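PDB 3CEX: DinB-like domain-containing protein from Enterococcus faecalis, which is of unknown function but belongs to the DinB superfamily, folding into a helical bundle that pairs with a second copy of itself. Local coordinates for residues 20-25 / 109-114; 67-72 / 78-83; 12-17 / 113-118. All coordinates share one frame; numbering follows the deposited sequence.

Contact 1 (20-25 / 109-114); sequences RFEETL and DYLAAS
The Phe21 ring meets Leu111 through one methyl, CD2, which comes in obliquely at the base of the ring. The contact joins helix 8-25 to helix 104-124, two long helices of the four-helix bundle of the DinB superfamily. The methyl lies 3.8 Å from Phe21 CB. It also touches ring atom CD2 of Phe21, with Leu111 CD2 3.9 Å away. Ring atom CG of Phe21 is slightly farther from Leu111 CD2, at 4.1 Å. The two side chains cross at about a right angle, so Leu111 presents one branch and does not lie along the ring. Its CG stands anti to the backbone N (chi1 -173°), which carries the branch end across to the other helix.

Phe21 uses a different first torsion, with CG anti to its carbonyl carbon (chi1 -88°). This sends the ring into the bundle interior. There Met48 and Thr51 of helix 44-62 and Ser159 and Ala162 of helix 144-170 pack on Phe21, so one side chain touches all three other long helices.

The backbones stay well apart. Phe21 and Leu111 have the nearest CA atoms of the two segments, 9.1 Å from each other, and no hydrogen bond crosses between them. The link is small and apolar. Both main residues are buried, while the Glu22 carboxylate lies at a partly exposed border. Its OE1 hydrogen-bonds to OG of Ser108, one residue ahead of segment 109-114, so the polar group is tied to the same helix that carries Leu111. The other oxygen, Glu22 OE2, comes to 4.4 Å from Leu111 CD2, the methyl that also touches Phe21.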
loop_
_atom_site.group_PDB
_atom_site.type_symbol
_atom_site.label_atom_id
_atom_site.label_comp_id
_atom_site.label_asym_id
_atom_site.label_seq_id
_atom_site.Cartn_x
_atom_site.Cartn_y
_atom_site.Cartn_z
ATOM N N ARG A 20 8.495 2.853 -5.568
ATOM C CA ARG A 20 8.768 1.495 -5.088
ATOM C C ARG A 20 8.798 0.451 -6.227
ATOM O O ARG A 20 9.664 -0.382 -6.259
ATOM C CB ARG A 20 7.736 1.089 -4.049
ATOM C CG ARG A 20 7.893 -0.326 -3.475
ATOM C CD ARG A 20 6.993 -0.547 -2.281
ATOM N NE ARG A 20 7.361 0.343 -1.186
ATOM C CZ ARG A 20 6.615 1.347 -0.712
ATOM N NH1 ARG A 20 5.409 1.605 -1.185
ATOM N NH2 ARG A 20 7.070 2.063 0.277
ATOM N N PHE A 21 7.837 0.510 -7.142
ATOM C CA PHE A 21 7.828 -0.383 -8.297
ATOM C C PHE A 21 9.135 -0.217 -9.129
ATOM O O PHE A 21 9.756 -1.207 -9.522
ATOM C CB PHE A 21 6.614 -0.085 -9.179
ATOM C CG PHE A 21 5.359 -0.834 -8.813
ATOM C CD1 PHE A 21 5.301 -2.206 -8.928
ATOM C CD2 PHE A 21 4.210 -0.164 -8.469
ATOM C CE1 PHE A 21 4.132 -2.907 -8.607
ATOM C CE2 PHE A 21 3.076 -0.860 -8.172
ATOM C CZ PHE A 21 3.054 -2.246 -8.249
ATOM N N GLU A 22 9.535 1.025 -9.403
ATOM C CA GLU A 22 10.771 1.258 -10.142
ATOM C C GLU A 22 12.041 0.742 -9.413
ATOM O O GLU A 22 12.907 0.171 -10.055
ATOM C CB GLU A 22 10.920 2.741 -10.511
ATOM C CG GLU A 22 9.948 3.262 -11.570
ATOM C CD GLU A 22 9.880 2.443 -12.898
ATOM O OE1 GLU A 22 10.913 1.973 -13.413
ATOM O OE2 GLU A 22 8.756 2.280 -13.417
ATOM N N GLU A 23 12.155 0.929 -8.101
ATOM C CA GLU A 23 13.313 0.443 -7.345
ATOM C C GLU A 23 13.374 -1.081 -7.351
ATOM O O GLU A 23 14.451 -1.658 -7.377
ATOM C CB GLU A 23 13.279 0.891 -5.875
ATOM C CG GLU A 23 13.363 2.369 -5.668
ATOM C CD GLU A 23 13.053 2.841 -4.226
ATOM O OE1 GLU A 23 12.390 2.104 -3.432
ATOM O OE2 GLU A 23 13.479 3.972 -3.901
ATOM N N THR A 24 12.220 -1.729 -7.280
ATOM C CA THR A 24 12.155 -3.181 -7.344
ATOM C C THR A 24 12.554 -3.718 -8.733
ATOM O O THR A 24 13.421 -4.582 -8.839
ATOM C CB THR A 24 10.746 -3.681 -6.870
ATOM O OG1 THR A 24 10.760 -3.778 -5.450
ATOM C CG2 THR A 24 10.382 -5.021 -7.437
ATOM N N LEU A 25 11.939 -3.175 -9.782
ATOM C CA LEU A 25 12.238 -3.560 -11.155
ATOM C C LEU A 25 13.713 -3.391 -11.526
ATOM O O LEU A 25 14.249 -4.219 -12.217
ATOM C CB LEU A 25 11.379 -2.761 -12.137
ATOM C CG LEU A 25 11.332 -3.278 -13.564
ATOM C CD1 LEU A 25 10.710 -4.693 -13.644
ATOM C CD2 LEU A 25 10.531 -2.258 -14.409
ATOM N N ASP A 109 7.305 2.575 -18.687
ATOM C CA ASP A 109 6.653 3.577 -19.549
ATOM C C ASP A 109 5.132 3.594 -19.387
ATOM O O ASP A 109 4.501 4.681 -19.279
ATOM C CB ASP A 109 7.041 3.349 -21.017
ATOM C CG ASP A 109 8.492 3.654 -21.307
ATOM O OD1 ASP A 109 9.190 4.265 -20.458
ATOM O OD2 ASP A 109 8.942 3.276 -22.415
ATOM N N TYR A 110 4.517 2.418 -19.338
ATOM C CA TYR A 110 3.066 2.381 -19.195
ATOM C C TYR A 110 2.649 2.821 -17.774
ATOM O O TYR A 110 1.684 3.569 -17.596
ATOM C CB TYR A 110 2.505 0.994 -19.556
ATOM C CG TYR A 110 0.991 0.871 -19.453
ATOM C CD1 TYR A 110 0.141 1.895 -19.888
ATOM C CD2 TYR A 110 0.412 -0.262 -18.951
ATOM C CE1 TYR A 110 -1.281 1.761 -19.787
ATOM C CE2 TYR A 110 -0.969 -0.391 -18.853
ATOM C CZ TYR A 110 -1.814 0.618 -19.260
ATOM O OH TYR A 110 -3.190 0.442 -19.143
ATOM N N LEU A 111 3.393 2.397 -16.759
ATOM C CA LEU A 111 3.108 2.876 -15.406
ATOM C C LEU A 111 3.268 4.402 -15.278
ATOM O O LEU A 111 2.429 5.067 -14.673
ATOM C CB LEU A 111 3.975 2.161 -14.351
ATOM C CG LEU A 111 3.667 2.450 -12.871
ATOM C CD1 LEU A 111 2.202 2.086 -12.523
ATOM C CD2 LEU A 111 4.649 1.624 -11.957
ATOM N N ALA A 112 4.329 4.949 -15.859
ATOM C CA ALA A 112 4.547 6.407 -15.829
ATOM C C ALA A 112 3.400 7.160 -16.506
ATOM O O ALA A 112 2.958 8.210 -16.008
ATOM C CB ALA A 112 5.901 6.784 -16.503
ATOM N N ALA A 113 2.924 6.631 -17.643
ATOM C CA ALA A 113 1.776 7.205 -18.327
ATOM C C ALA A 113 0.525 7.120 -17.458
ATOM O O ALA A 113 -0.249 8.076 -17.408
ATOM C CB ALA A 113 1.534 6.544 -19.682
ATOM N N SER A 114 0.280 5.975 -16.820
ATOM C CA SER A 114 -0.930 5.853 -15.990
ATOM C C SER A 114 -0.886 6.695 -14.713
ATOM O O SER A 114 -1.904 7.209 -14.282
ATOM C CB SER A 114 -1.218 4.395 -15.654
ATOM O OG SER A 114 -1.341 3.678 -16.862
#

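Contact 2 (67-72 / 78-83); sequences PLWLSQ and FALDLP
Trp69 and Phe78 meet ring to ring, with their side chains crossing at about a right angle. The six-membered ring of Trp69 and the Phe78 ring have centroids 5.2 Å apart and planes at 47°, an oblique pairing. The outer corner of the indole does the touching. Trp69 CZ3 lies 3.5 Å from Phe78 CD1. Next to it, Trp69 CH2 rests 3.7 Å from Phe78 CB. Leu80 adds a methyl to the same corner, with its CD1 4.1 Å from Trp69 CH2.

The indole extends from the short helix 68-71 because CG of Trp69 is anti to the backbone N (chi1 -177°). Its NE1 hydrogen-bonds to OD1 of Asp84, just past segment 78-83, which, with the packing around it, helps to hold the ring's orientation. Farther out, Arg53 makes a cation-pi contact with Trp69, and Trp49 meets both aromatic rings. The carboxylate of Asp56 takes the backbone N-H groups of Leu68 and Trp69, holding the start of the short helix against helix 44-62. The result is a small aromatic cluster that seats the connection between helices 44-62 and 104-124 on the DinB-type four-helix bundle.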
loop_
_atom_site.group_PDB
_atom_site.type_symbol
_atom_site.label_atom_id
_atom_site.label_comp_id
_atom_site.label_asym_id
_atom_site.label_seq_id
_atom_site.Cartn_x
_atom_site.Cartn_y
_atom_site.Cartn_z
ATOM N N PRO A 67 -9.464 4.327 -22.369
ATOM C CA PRO A 67 -8.215 4.110 -21.644
ATOM C C PRO A 67 -6.976 4.192 -22.537
ATOM O O PRO A 67 -7.060 3.917 -23.726
ATOM C CB PRO A 67 -8.385 2.694 -21.080
ATOM C CG PRO A 67 -9.341 2.047 -21.960
ATOM C CD PRO A 67 -10.298 3.113 -22.393
ATOM N N LEU A 68 -5.846 4.587 -21.963
ATOM C CA LEU A 68 -4.588 4.717 -22.705
ATOM C C LEU A 68 -4.135 3.390 -23.294
ATOM O O LEU A 68 -3.494 3.371 -24.354
ATOM C CB LEU A 68 -3.471 5.259 -21.807
ATOM C CG LEU A 68 -3.742 6.546 -21.043
ATOM C CD1 LEU A 68 -2.589 6.777 -20.086
ATOM C CD2 LEU A 68 -3.967 7.745 -21.956
ATOM N N TRP A 69 -4.469 2.293 -22.603
ATOM C CA TRP A 69 -4.192 0.930 -23.068
ATOM C C TRP A 69 -4.510 0.794 -24.559
ATOM O O TRP A 69 -3.727 0.205 -25.320
ATOM C CB TRP A 69 -5.038 -0.069 -22.267
ATOM C CG TRP A 69 -4.816 -1.522 -22.579
ATOM C CD1 TRP A 69 -5.718 -2.384 -23.127
ATOM C CD2 TRP A 69 -3.625 -2.288 -22.352
ATOM N NE1 TRP A 69 -5.176 -3.639 -23.234
ATOM C CE2 TRP A 69 -3.887 -3.612 -22.796
ATOM C CE3 TRP A 69 -2.363 -1.988 -21.845
ATOM C CZ2 TRP A 69 -2.940 -4.635 -22.714
ATOM C CZ3 TRP A 69 -1.423 -3.005 -21.747
ATOM C CH2 TRP A 69 -1.705 -4.307 -22.193
ATOM N N LEU A 70 -5.673 1.336 -24.929
ATOM C CA LEU A 70 -6.155 1.427 -26.297
ATOM C C LEU A 70 -5.749 2.734 -26.997
ATOM O O LEU A 70 -5.144 2.717 -28.064
ATOM C CB LEU A 70 -7.683 1.324 -26.308
ATOM C CG LEU A 70 -8.289 -0.003 -25.844
ATOM C CD1 LEU A 70 -9.823 0.082 -25.989
ATOM C CD2 LEU A 70 -7.730 -1.206 -26.625
ATOM N N SER A 71 -6.090 3.865 -26.394
ATOM C CA SER A 71 -5.888 5.169 -27.036
ATOM C C SER A 71 -4.421 5.515 -27.362
ATOM O O SER A 71 -4.153 6.205 -28.334
ATOM C CB SER A 71 -6.510 6.286 -26.191
ATOM O OG SER A 71 -5.614 6.732 -25.181
ATOM N N GLN A 72 -3.482 5.044 -26.554
ATOM C CA GLN A 72 -2.038 5.206 -26.841
ATOM C C GLN A 72 -1.413 3.903 -27.369
ATOM O O GLN A 72 -0.209 3.819 -27.560
ATOM C CB GLN A 72 -1.290 5.674 -25.599
ATOM C CG GLN A 72 -1.513 7.126 -25.238
ATOM C CD GLN A 72 -0.816 7.539 -23.960
ATOM O OE1 GLN A 72 -0.157 6.746 -23.304
ATOM N NE2 GLN A 72 -0.989 8.794 -23.585
ATOM N N PHE A 78 2.592 -4.431 -25.707
ATOM C CA PHE A 78 2.607 -5.538 -24.781
ATOM C C PHE A 78 2.389 -6.854 -25.536
ATOM O O PHE A 78 3.010 -7.865 -25.206
ATOM C CB PHE A 78 1.552 -5.332 -23.682
ATOM C CG PHE A 78 2.039 -4.511 -22.525
ATOM C CD1 PHE A 78 1.973 -3.133 -22.548
ATOM C CD2 PHE A 78 2.555 -5.129 -21.400
ATOM C CE1 PHE A 78 2.411 -2.389 -21.458
ATOM C CE2 PHE A 78 3.008 -4.390 -20.335
ATOM C CZ PHE A 78 2.928 -3.025 -20.357
ATOM N N ALA A 79 1.498 -6.831 -26.525
ATOM C CA ALA A 79 1.108 -8.021 -27.316
ATOM C C ALA A 79 0.816 -9.252 -26.455
ATOM O O ALA A 79 1.320 -10.352 -26.710
ATOM C CB ALA A 79 2.146 -8.335 -28.414
ATOM N N LEU A 80 -0.022 -9.058 -25.447
ATOM C CA LEU A 80 -0.375 -10.133 -24.516
ATOM C C LEU A 80 -1.201 -11.219 -25.209
ATOM O O LEU A 80 -2.024 -10.916 -26.060
ATOM C CB LEU A 80 -1.143 -9.571 -23.316
ATOM C CG LEU A 80 -0.444 -8.576 -22.376
ATOM C CD1 LEU A 80 -1.341 -8.270 -21.182
ATOM C CD2 LEU A 80 0.888 -9.118 -21.937
ATOM N N ASP A 81 -0.970 -12.480 -24.848
ATOM C CA ASP A 81 -1.839 -13.568 -25.320
ATOM C C ASP A 81 -3.106 -13.634 -24.460
ATOM O O ASP A 81 -3.485 -14.679 -23.956
ATOM C CB ASP A 81 -1.085 -14.903 -25.334
ATOM C CG ASP A 81 -1.759 -15.976 -26.226
ATOM O OD1 ASP A 81 -2.671 -15.680 -27.095
ATOM O OD2 ASP A 81 -1.326 -17.148 -26.053
ATOM N N LEU A 82 -3.771 -12.491 -24.332
ATOM C CA LEU A 82 -5.019 -12.351 -23.612
ATOM C C LEU A 82 -5.918 -11.427 -24.427
ATOM O O LEU A 82 -5.448 -10.428 -24.995
ATOM C CB LEU A 82 -4.795 -11.718 -22.249
ATOM C CG LEU A 82 -4.051 -12.503 -21.174
ATOM C CD1 LEU A 82 -3.939 -11.602 -19.958
ATOM C CD2 LEU A 82 -4.725 -13.857 -20.829
ATOM N N PRO A 83 -7.216 -11.742 -24.497
ATOM C CA PRO A 83 -8.103 -10.913 -25.304
ATOM C C PRO A 83 -8.408 -9.579 -24.613
ATOM O O PRO A 83 -8.437 -9.517 -23.382
ATOM C CB PRO A 83 -9.370 -11.779 -25.420
ATOM C CG PRO A 83 -9.378 -12.597 -24.163
ATOM C CD PRO A 83 -7.926 -12.850 -23.831
#

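Contact 3 (12-17 / 113-118); sequences ETLDRA and ASVALT
Segments 12-17 and 113-118 run antiparallel, at 175°, with their axes 10.9 Å apart and their nearest CA atoms, those of Leu14 and Val115, separated by 7.6 Å. They are facing turns of helices 8-25 and 104-124 in the four-helix bundle of the DinB superfamily. Leu14 carries most of the apolar contact, meeting Val115 and Thr118. Its CG is anti to the backbone N (chi1 -177°), and the CD2 branch reaches the other helix. Leu14 CD2 presses on Thr118 CG2 at 3.5 Å, closer than usual for two carbons. The same methyl meets CG1 of Val115 more loosely, at 4.1 Å. Ile152 and Ala155 of helix 144-170 also pack on Leu14.

Asp15 lies at the border of this apolar patch. Its OD1 forms a salt bridge with Lys119 NZ, so a charge pair links the same two helices beside the leucine. Helix 8-25 also meets the second subunit, where Glu12 OE1 hydrogen-bonds to Gln145 of that chain.

Thr118 divides its two branches between tasks. The methyl CG2 faces Leu14, while the hydroxyl turns back along its own helix. Thr118 OG1 donates to Ser114 O at 2.8 Å, tilted 27° from the carbonyl plane. Ser114 O is thus gripped twice, because Thr118 N reaches it from the opposite face.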
loop_
_atom_site.group_PDB
_atom_site.type_symbol
_atom_site.label_atom_id
_atom_site.label_comp_id
_atom_site.label_asym_id
_atom_site.label_seq_id
_atom_site.Cartn_x
_atom_site.Cartn_y
_atom_site.Cartn_z
ATOM N N GLU A 12 0.901 12.510 -3.637
ATOM C CA GLU A 12 2.226 12.220 -3.120
ATOM C C GLU A 12 2.325 10.755 -2.663
ATOM O O GLU A 12 3.382 10.127 -2.780
ATOM C CB GLU A 12 2.571 13.222 -2.014
ATOM C CG GLU A 12 2.641 14.641 -2.593
ATOM C CD GLU A 12 2.867 15.733 -1.585
ATOM O OE1 GLU A 12 2.971 15.442 -0.371
ATOM O OE2 GLU A 12 2.924 16.923 -2.025
ATOM N N THR A 13 1.228 10.191 -2.183
ATOM C CA THR A 13 1.199 8.769 -1.794
ATOM C C THR A 13 1.350 7.824 -3.008
ATOM O O THR A 13 2.065 6.758 -2.932
ATOM C CB THR A 13 -0.110 8.438 -1.002
ATOM O OG1 THR A 13 -0.204 9.316 0.130
ATOM C CG2 THR A 13 -0.136 6.986 -0.501
ATOM N N LEU A 14 0.645 8.151 -4.098
ATOM C CA LEU A 14 0.835 7.443 -5.365
ATOM C C LEU A 14 2.291 7.491 -5.870
ATOM O O LEU A 14 2.830 6.464 -6.364
ATOM C CB LEU A 14 -0.166 7.976 -6.415
ATOM C CG LEU A 14 -0.158 7.298 -7.792
ATOM C CD1 LEU A 14 -0.520 5.811 -7.674
ATOM C CD2 LEU A 14 -1.143 7.994 -8.769
ATOM N N ASP A 15 2.957 8.637 -5.708
ATOM C CA ASP A 15 4.370 8.752 -6.081
ATOM C C ASP A 15 5.249 7.739 -5.330
ATOM O O ASP A 15 6.162 7.174 -5.911
ATOM C CB ASP A 15 4.913 10.164 -5.800
ATOM C CG ASP A 15 4.408 11.212 -6.797
ATOM O OD1 ASP A 15 4.053 10.821 -7.942
ATOM O OD2 ASP A 15 4.436 12.426 -6.445
ATOM N N ARG A 16 4.952 7.473 -4.062
ATOM C CA ARG A 16 5.713 6.456 -3.326
ATOM C C ARG A 16 5.501 5.065 -3.913
ATOM O O ARG A 16 6.463 4.305 -3.996
ATOM C CB ARG A 16 5.397 6.418 -1.819
ATOM C CG ARG A 16 5.425 7.746 -1.085
ATOM C CD ARG A 16 6.815 8.347 -1.095
ATOM N NE ARG A 16 6.806 9.442 -0.153
ATOM C CZ ARG A 16 7.078 9.330 1.146
ATOM N NH1 ARG A 16 7.469 8.176 1.669
ATOM N NH2 ARG A 16 6.980 10.399 1.906
ATOM N N ALA A 17 4.278 4.721 -4.309
ATOM C CA ALA A 17 4.005 3.436 -4.996
ATOM C C ALA A 17 4.836 3.345 -6.296
ATOM O O ALA A 17 5.520 2.336 -6.575
ATOM C CB ALA A 17 2.532 3.287 -5.319
ATOM N N ALA A 113 2.924 6.631 -17.643
ATOM C CA ALA A 113 1.776 7.205 -18.327
ATOM C C ALA A 113 0.525 7.120 -17.458
ATOM O O ALA A 113 -0.249 8.076 -17.408
ATOM C CB ALA A 113 1.534 6.544 -19.682
ATOM N N SER A 114 0.280 5.975 -16.820
ATOM C CA SER A 114 -0.930 5.853 -15.990
ATOM C C SER A 114 -0.886 6.695 -14.713
ATOM O O SER A 114 -1.904 7.209 -14.282
ATOM C CB SER A 114 -1.218 4.395 -15.654
ATOM O OG SER A 114 -1.341 3.678 -16.862
ATOM N N VAL A 115 0.288 6.812 -14.098
ATOM C CA VAL A 115 0.461 7.705 -12.951
ATOM C C VAL A 115 0.239 9.154 -13.354
ATOM O O VAL A 115 -0.450 9.883 -12.638
ATOM C CB VAL A 115 1.850 7.493 -12.270
ATOM C CG1 VAL A 115 2.129 8.585 -11.225
ATOM C CG2 VAL A 115 1.890 6.094 -11.632
ATOM N N ALA A 116 0.782 9.569 -14.497
ATOM C CA ALA A 116 0.590 10.938 -14.993
ATOM C C ALA A 116 -0.884 11.280 -15.176
ATOM O O ALA A 116 -1.334 12.345 -14.772
ATOM C CB ALA A 116 1.324 11.164 -16.324
ATOM N N LEU A 117 -1.602 10.387 -15.836
ATOM C CA LEU A 117 -3.037 10.518 -16.044
ATOM C C LEU A 117 -3.775 10.696 -14.708
ATOM O O LEU A 117 -4.642 11.578 -14.563
ATOM C CB LEU A 117 -3.571 9.267 -16.761
ATOM C CG LEU A 117 -5.080 9.237 -17.062
ATOM C CD1 LEU A 117 -5.454 10.188 -18.237
ATOM C CD2 LEU A 117 -5.552 7.777 -17.330
ATOM N N THR A 118 -3.423 9.849 -13.746
ATOM C CA THR A 118 -4.057 9.853 -12.422
ATOM C C THR A 118 -3.806 11.207 -11.765
ATOM O O THR A 118 -4.729 11.856 -11.292
ATOM C CB THR A 118 -3.553 8.685 -11.559
ATOM O OG1 THR A 118 -3.802 7.451 -12.252
ATOM C CG2 THR A 118 -4.250 8.653 -10.183
#

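How the contacts relate
From the N terminus, helix 8-25 supplies the first segments of contact 3 (12-17) and then contact 1 (20-25). The chain passes through helix 44-62 and reaches contact 2, which closes a short loop made largely of helix 74-78. It then enters helix 104-124, where contacts 1 and 3 close on overlapping segments that share Ala113 and Ser114. Contact 2 is therefore nested inside both larger loops. Contacts 1 and 3 have centres about 9 Å apart and join the same two helices. Tyr110 packs on Trp69 and Phe78, and Ala113 on Leu68 and Gln72, so helix 104-124 ties the connecting region to the bundle.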